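Local coordinates for protein beta-glucoside phosphorylase BglX (Unidentified, PDB 5VQE) that probably cleaves beta-glucosides by phosphorolysis as a family GH3 phosphorylase, and holds 2-deoxy-2-fluoroglucose in its sugar pocket, at residues Glu32-Leu37 with Glu341-Ala346; Thr191-Pro196 with Thr237-His242. All blocks are in the same frame, centred on the assembly; numbering follows the deposited sequence.

Contact 1. Residues Glu32-Leu37 with Glu341-Ala346; sequences EKLGQL and ERLDEA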
loop_
_atom_site.group_PDB
_atom_site.type_symbol
_atom_site.label_atom_id
_atom_site.label_comp_id
_atom_site.label_asym_id
_atom_site.label_seq_id
_atom_site.Cartn_x
_atom_site.Cartn_y
_atom_site.Cartn_z
ATOM N N GLU A 32 -11.809 14.723 25.319
ATOM C CA GLU A 32 -10.416 14.460 24.981
ATOM C C GLU A 32 -10.198 12.992 24.653
ATOM O O GLU A 32 -9.400 12.656 23.769
ATOM C CB GLU A 32 -9.504 14.874 26.134
ATOM C CG GLU A 32 -9.314 16.358 26.261
ATOM C CD GLU A 32 -8.500 16.718 27.478
ATOM O OE1 GLU A 32 -8.871 16.295 28.600
ATOM O OE2 GLU A 32 -7.472 17.396 27.305
ATOM N N LYS A 33 -10.878 12.100 25.373
ATOM C CA LYS A 33 -10.774 10.679 25.065
ATOM C C LYS A 33 -11.356 10.384 23.688
ATOM O O LYS A 33 -10.745 9.675 22.882
ATOM C CB LYS A 33 -11.468 9.852 26.148
ATOM C CG LYS A 33 -10.698 9.767 27.460
ATOM C CD LYS A 33 -11.529 9.062 28.528
ATOM C CE LYS A 33 -10.938 9.205 29.913
ATOM N NZ LYS A 33 -11.792 8.527 30.936
ATOM N N LEU A 34 -12.533 10.949 23.387
ATOM C CA LEU A 34 -13.115 10.774 22.058
ATOM C C LEU A 34 -12.170 11.274 20.969
ATOM O O LEU A 34 -12.054 10.658 19.902
ATOM C CB LEU A 34 -14.467 11.492 21.973
ATOM C CG LEU A 34 -15.586 10.917 22.854
ATOM C CD1 LEU A 34 -16.831 11.800 22.823
ATOM C CD2 LEU A 34 -15.937 9.496 22.426
ATOM N N GLY A 35 -11.483 12.391 21.212
ATOM C CA GLY A 35 -10.574 12.912 20.203
ATOM C C GLY A 35 -9.384 11.994 19.972
ATOM O O GLY A 35 -8.890 11.873 18.846
ATOM N N GLN A 36 -8.899 11.346 21.033
ATOM C CA GLN A 36 -7.799 10.393 20.888
ATOM C C GLN A 36 -8.135 9.284 19.897
ATOM O O GLN A 36 -7.229 8.700 19.289
ATOM C CB GLN A 36 -7.450 9.772 22.242
ATOM C CG GLN A 36 -6.638 10.664 23.168
ATOM C CD GLN A 36 -5.293 11.033 22.585
ATOM O OE1 GLN A 36 -4.433 10.173 22.392
ATOM N NE2 GLN A 36 -5.108 12.314 22.282
ATOM N N LEU A 37 -9.420 8.967 19.738
ATOM C CA LEU A 37 -9.835 7.900 18.833
ATOM C C LEU A 37 -9.619 8.247 17.368
ATOM O O LEU A 37 -9.690 7.347 16.525
ATOM C CB LEU A 37 -11.314 7.579 19.026
ATOM C CG LEU A 37 -11.810 7.231 20.431
ATOM C CD1 LEU A 37 -13.301 7.084 20.402
ATOM C CD2 LEU A 37 -11.174 5.961 20.946
ATOM N N GLU A 341 -16.698 2.304 29.268
ATOM C CA GLU A 341 -15.689 1.310 29.600
ATOM C C GLU A 341 -14.898 0.903 28.360
ATOM O O GLU A 341 -13.676 0.712 28.420
ATOM C CB GLU A 341 -16.368 0.106 30.255
ATOM C CG GLU A 341 -16.933 0.398 31.666
ATOM C CD GLU A 341 -18.310 1.088 31.683
ATOM O OE1 GLU A 341 -18.963 1.232 30.621
ATOM O OE2 GLU A 341 -18.743 1.487 32.786
ATOM N N ARG A 342 -15.575 0.799 27.220
ATOM C CA ARG A 342 -14.888 0.512 25.969
ATOM C C ARG A 342 -14.092 1.725 25.484
ATOM O O ARG A 342 -13.009 1.576 24.907
ATOM C CB ARG A 342 -15.916 0.064 24.941
ATOM C CG ARG A 342 -15.384 -0.188 23.564
ATOM C CD ARG A 342 -14.426 -1.358 23.450
ATOM N NE ARG A 342 -13.643 -1.128 22.243
ATOM C CZ ARG A 342 -12.320 -1.172 22.148
ATOM N NH1 ARG A 342 -11.567 -1.521 23.177
ATOM N NH2 ARG A 342 -11.750 -0.890 20.984
ATOM N N LEU A 343 -14.613 2.933 25.702
ATOM C CA LEU A 343 -13.848 4.134 25.382
ATOM C C LEU A 343 -12.512 4.138 26.115
ATOM O O LEU A 343 -11.461 4.396 25.517
ATOM C CB LEU A 343 -14.656 5.382 25.739
ATOM C CG LEU A 343 -13.933 6.718 25.586
ATOM C CD1 LEU A 343 -13.512 6.934 24.141
ATOM C CD2 LEU A 343 -14.826 7.859 26.050
ATOM N N ASP A 344 -12.532 3.849 27.418
ATOM C CA ASP A 344 -11.297 3.863 28.194
ATOM C C ASP A 344 -10.327 2.797 27.715
ATOM O O ASP A 344 -9.109 3.000 27.760
ATOM C CB ASP A 344 -11.599 3.665 29.681
ATOM C CG ASP A 344 -12.133 4.916 30.340
ATOM O OD1 ASP A 344 -12.102 5.985 29.704
ATOM O OD2 ASP A 344 -12.585 4.835 31.500
ATOM N N GLU A 345 -10.844 1.662 27.251
ATOM C CA GLU A 345 -9.980 0.577 26.809
ATOM C C GLU A 345 -9.337 0.903 25.468
ATOM O O GLU A 345 -8.161 0.599 25.239
ATOM C CB GLU A 345 -10.795 -0.712 26.734
ATOM C CG GLU A 345 -9.986 -1.960 26.475
ATOM C CD GLU A 345 -10.861 -3.187 26.351
ATOM O OE1 GLU A 345 -11.909 -3.107 25.668
ATOM O OE2 GLU A 345 -10.512 -4.226 26.948
ATOM N N ALA A 346 -10.087 1.541 24.575
ATOM C CA ALA A 346 -9.512 1.983 23.311
ATOM C C ALA A 346 -8.415 3.013 23.545
ATOM O O ALA A 346 -7.314 2.907 22.992
ATOM C CB ALA A 346 -10.614 2.551 22.417
#

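Contact 2. Residues Thr191-Pro196 with Thr237-His242; sequences TIKHFP and TLMSAH. With G2F (2-deoxy-2-fluoro-alpha-D-glucopyranose), chain B.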
loop_
_atom_site.group_PDB
_atom_site.type_symbol
_atom_site.label_atom_id
_atom_site.label_comp_id
_atom_site.label_asym_id
_atom_site.label_seq_id
_atom_site.Cartn_x
_atom_site.Cartn_y
_atom_site.Cartn_z
ATOM N N THR A 191 1.700 -1.866 10.581
ATOM C CA THR A 191 0.256 -2.076 10.476
ATOM C C THR A 191 0.014 -3.183 9.468
ATOM O O THR A 191 0.246 -2.978 8.273
ATOM C CB THR A 191 -0.451 -0.807 10.002
ATOM O OG1 THR A 191 0.018 0.317 10.749
ATOM C CG2 THR A 191 -1.984 -0.929 10.147
ATOM N N ILE A 192 -0.478 -4.332 9.911
ATOM C CA ILE A 192 -0.891 -5.352 8.952
ATOM C C ILE A 192 -2.295 -5.032 8.453
ATOM O O ILE A 192 -3.196 -4.723 9.244
ATOM C CB ILE A 192 -0.803 -6.761 9.562
ATOM C CG1 ILE A 192 -1.534 -6.857 10.911
ATOM C CG2 ILE A 192 0.664 -7.178 9.680
ATOM C CD1 ILE A 192 -1.517 -8.279 11.514
ATOM N N LYS A 193 -2.473 -5.088 7.130
ATOM C CA LYS A 193 -3.716 -4.725 6.455
ATOM C C LYS A 193 -3.839 -5.594 5.209
ATOM O O LYS A 193 -2.845 -6.153 4.742
ATOM C CB LYS A 193 -3.738 -3.225 6.105
ATOM C CG LYS A 193 -2.711 -2.782 5.057
ATOM C CD LYS A 193 -2.705 -1.258 4.901
ATOM C CE LYS A 193 -1.908 -0.809 3.690
ATOM N NZ LYS A 193 -1.736 0.678 3.608
ATOM N N HIS A 194 -5.050 -5.731 4.654
ATOM C CA HIS A 194 -6.313 -5.127 5.085
ATOM C C HIS A 194 -7.244 -6.212 5.651
ATOM O O HIS A 194 -7.724 -7.060 4.911
ATOM C CB HIS A 194 -7.008 -4.443 3.903
ATOM C CG HIS A 194 -6.170 -3.410 3.207
ATOM N ND1 HIS A 194 -5.314 -3.720 2.170
ATOM C CD2 HIS A 194 -6.074 -2.071 3.384
ATOM C CE1 HIS A 194 -4.719 -2.617 1.745
ATOM N NE2 HIS A 194 -5.166 -1.601 2.460
ATOM N N PHE A 195 -7.487 -6.191 6.937
ATOM C CA PHE A 195 -8.232 -7.268 7.575
ATOM C C PHE A 195 -9.728 -7.101 7.300
ATOM O O PHE A 195 -10.250 -5.984 7.381
ATOM C CB PHE A 195 -7.950 -7.258 9.071
ATOM C CG PHE A 195 -8.805 -8.203 9.875
ATOM C CD1 PHE A 195 -9.962 -7.758 10.482
ATOM C CD2 PHE A 195 -8.416 -9.524 10.067
ATOM C CE1 PHE A 195 -10.743 -8.616 11.232
ATOM C CE2 PHE A 195 -9.200 -10.387 10.816
ATOM C CZ PHE A 195 -10.362 -9.928 11.392
ATOM N N PRO A 196 -10.462 -8.191 7.012
ATOM C CA PRO A 196 -10.144 -9.620 7.051
ATOM C C PRO A 196 -9.496 -10.207 5.800
ATOM O O PRO A 196 -9.349 -11.429 5.734
ATOM C CB PRO A 196 -11.521 -10.255 7.276
ATOM C CG PRO A 196 -12.422 -9.389 6.517
ATOM C CD PRO A 196 -11.904 -7.985 6.804
ATOM N N THR A 237 0.148 -2.970 15.198
ATOM C CA THR A 237 -1.177 -2.464 14.886
ATOM C C THR A 237 -1.727 -3.241 13.699
ATOM O O THR A 237 -0.983 -3.891 12.953
ATOM C CB THR A 237 -1.174 -0.954 14.581
ATOM O OG1 THR A 237 -0.722 -0.714 13.239
ATOM C CG2 THR A 237 -0.286 -0.179 15.573
ATOM N N LEU A 238 -3.046 -3.169 13.547
ATOM C CA LEU A 238 -3.776 -3.859 12.497
ATOM C C LEU A 238 -4.862 -2.931 11.976
ATOM O O LEU A 238 -5.499 -2.209 12.751
ATOM C CB LEU A 238 -4.375 -5.167 13.029
ATOM C CG LEU A 238 -5.307 -5.976 12.127
ATOM C CD1 LEU A 238 -5.142 -7.451 12.421
ATOM C CD2 LEU A 238 -6.760 -5.560 12.328
ATOM N N MET A 239 -5.071 -2.944 10.668
ATOM C CA MET A 239 -6.073 -2.090 10.041
ATOM C C MET A 239 -7.258 -2.942 9.610
ATOM O O MET A 239 -7.119 -3.835 8.764
ATOM C CB MET A 239 -5.495 -1.327 8.850
ATOM C CG MET A 239 -6.493 -0.359 8.227
ATOM S SD MET A 239 -5.806 0.654 6.910
ATOM C CE MET A 239 -4.824 1.807 7.836
ATOM N N SER A 240 -8.417 -2.662 10.195
ATOM C CA SER A 240 -9.658 -3.351 9.864
ATOM C C SER A 240 -10.375 -2.588 8.757
ATOM O O SER A 240 -10.759 -1.427 8.938
ATOM C CB SER A 240 -10.539 -3.476 11.108
ATOM O OG SER A 240 -11.688 -4.278 10.843
ATOM N N ALA A 241 -10.550 -3.232 7.614
ATOM C CA ALA A 241 -10.975 -2.551 6.404
ATOM C C ALA A 241 -12.437 -2.854 6.113
ATOM O O ALA A 241 -13.118 -3.555 6.861
ATOM C CB ALA A 241 -10.073 -2.940 5.234
ATOM N N HIS A 242 -12.917 -2.312 4.999
ATOM C CA HIS A 242 -14.345 -2.316 4.698
ATOM C C HIS A 242 -14.710 -3.513 3.831
ATOM O O HIS A 242 -15.359 -3.408 2.792
ATOM C CB HIS A 242 -14.721 -0.998 4.042
ATOM C CG HIS A 242 -14.089 0.184 4.703
ATOM N ND1 HIS A 242 -14.133 0.383 6.066
ATOM C CD2 HIS A 242 -13.371 1.215 4.194
ATOM C CE1 HIS A 242 -13.477 1.491 6.367
ATOM N NE2 HIS A 242 -13.002 2.013 5.249
HETATM C C1 G2F B . -7.600 2.896 3.525
HETATM C C2 G2F B . -6.700 1.995 2.619
HETATM C C3 G2F B . -5.386 1.692 3.398
HETATM C C4 G2F B . -4.734 3.045 3.820
HETATM C C5 G2F B . -5.771 3.838 4.686
HETATM C C6 G2F B . -5.200 5.256 5.086
HETATM O O3 G2F B . -4.490 1.089 2.501
HETATM O O4 G2F B . -3.650 2.744 4.657
HETATM O O5 G2F B . -6.924 4.073 3.896
HETATM O O6 G2F B . -4.764 5.901 3.923
HETATM F F2 G2F B . -7.330 0.830 2.353
#

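Contact 1. Residues Glu32-Leu37 with Glu341-Ala346
Lys33 and Leu343 bring the two helices together: the CA atoms of these residues are 7.2 Å apart. The short axes of helix 32-36 and helix 341-346 pass at 9.7 Å with 55° between their N-to-C directions, an inclined helix-helix packing. Leu343 fills the join. With CG anti to the backbone N (chi1 174°), it reaches across to the other helix. There its CD1 touches Leu37 CD1 at 3.7 Å and Leu34 CD2 at 3.9 Å, both leucines crossing it at roughly a right angle, while its CD2 lies against CB of Lys33. Farther along, Leu37 CD2 rests on Ala346 CB at 3.8 Å. From beside Leu343 the extended Lys33 chain carries NZ to Asp344 OD1, 2.8 Å away, in a salt bridge. NZ comes in on the syn side of the carboxylate, 26° out of its plane. An alanine here would keep the CB contact with Leu343 but would probably leave Asp344 without this charge mate. Leu34 also packs on Phe326 and Gln330 of helix 322-335, which touches Leu343 through Leu333. Backbone bonds join Leu37, at the end of the first helix, to Leu316, where the chain passes into strand 38-42 beside the parallel strand 316-317; the helix pair thus packs outside the strands of the TIM-barrel-like domain.

Contact 2. Residues Thr191-Pro196 with Thr237-His242
Phe195, Met239 and Leu238 are the residues most covered in this join between neighbouring parallel strands of the TIM-barrel-like domain, connected through helix 216-232. The pairing starts with Ile192 N bonded to Thr237 O and Met239 N to Ile192 O, then slips by one residue in a beta bulge, where a cis peptide precedes His194. Phe195 restores it: its N meets Met239 O at 3.0 Å, and its O takes Ala241 N at 2.8 Å in a nearly straight bond (173°). Its CG lies anti to the backbone N (chi1 172°), and the ring has its edge at Ser240 OG, with Pro196 CB over one face. Leu238 shares that side of the sheet, setting CD2 3.9 Å from Phe195 CB and CD1 3.8 Å from Ile192 CD1. Tyr227 of helix 216-232 meets the Phe195 ring edge-to-face. Met239 sits with the sugar instead: its CB packs against both Thr191 CG2 and Lys193 CB, while its chain bends at the end to bring CE 3.5 Å from O4 of the fluoroglucose. Lys193 NZ bonds to both O3 and O4 of the sugar, and is further held by Glu146 and the Tyr145 carbonyl. His194, bonded at ND1 to Asp150, presents NE2 to sugar O3 at 2.8 Å, the hydrogen-bond angle being 168°.

How the contacts relate
Both contacts belong to the same TIM-barrel-like domain, but in different layers, helices outside and strands within. Relative to the centre of the whole chain, the centre of contact 1 lies about 28 Å away and that of contact 2 about 11 Å. The two centres are about 20 Å apart and the nearest atoms about 10 Å, with no touch. In sequence, both strands of contact 2 fall between the two helices of contact 1. Contact 2 supplies Lys193, His194 and Met239 to the sugar pocket, whereas contact 1 supplies none of the residues that line it.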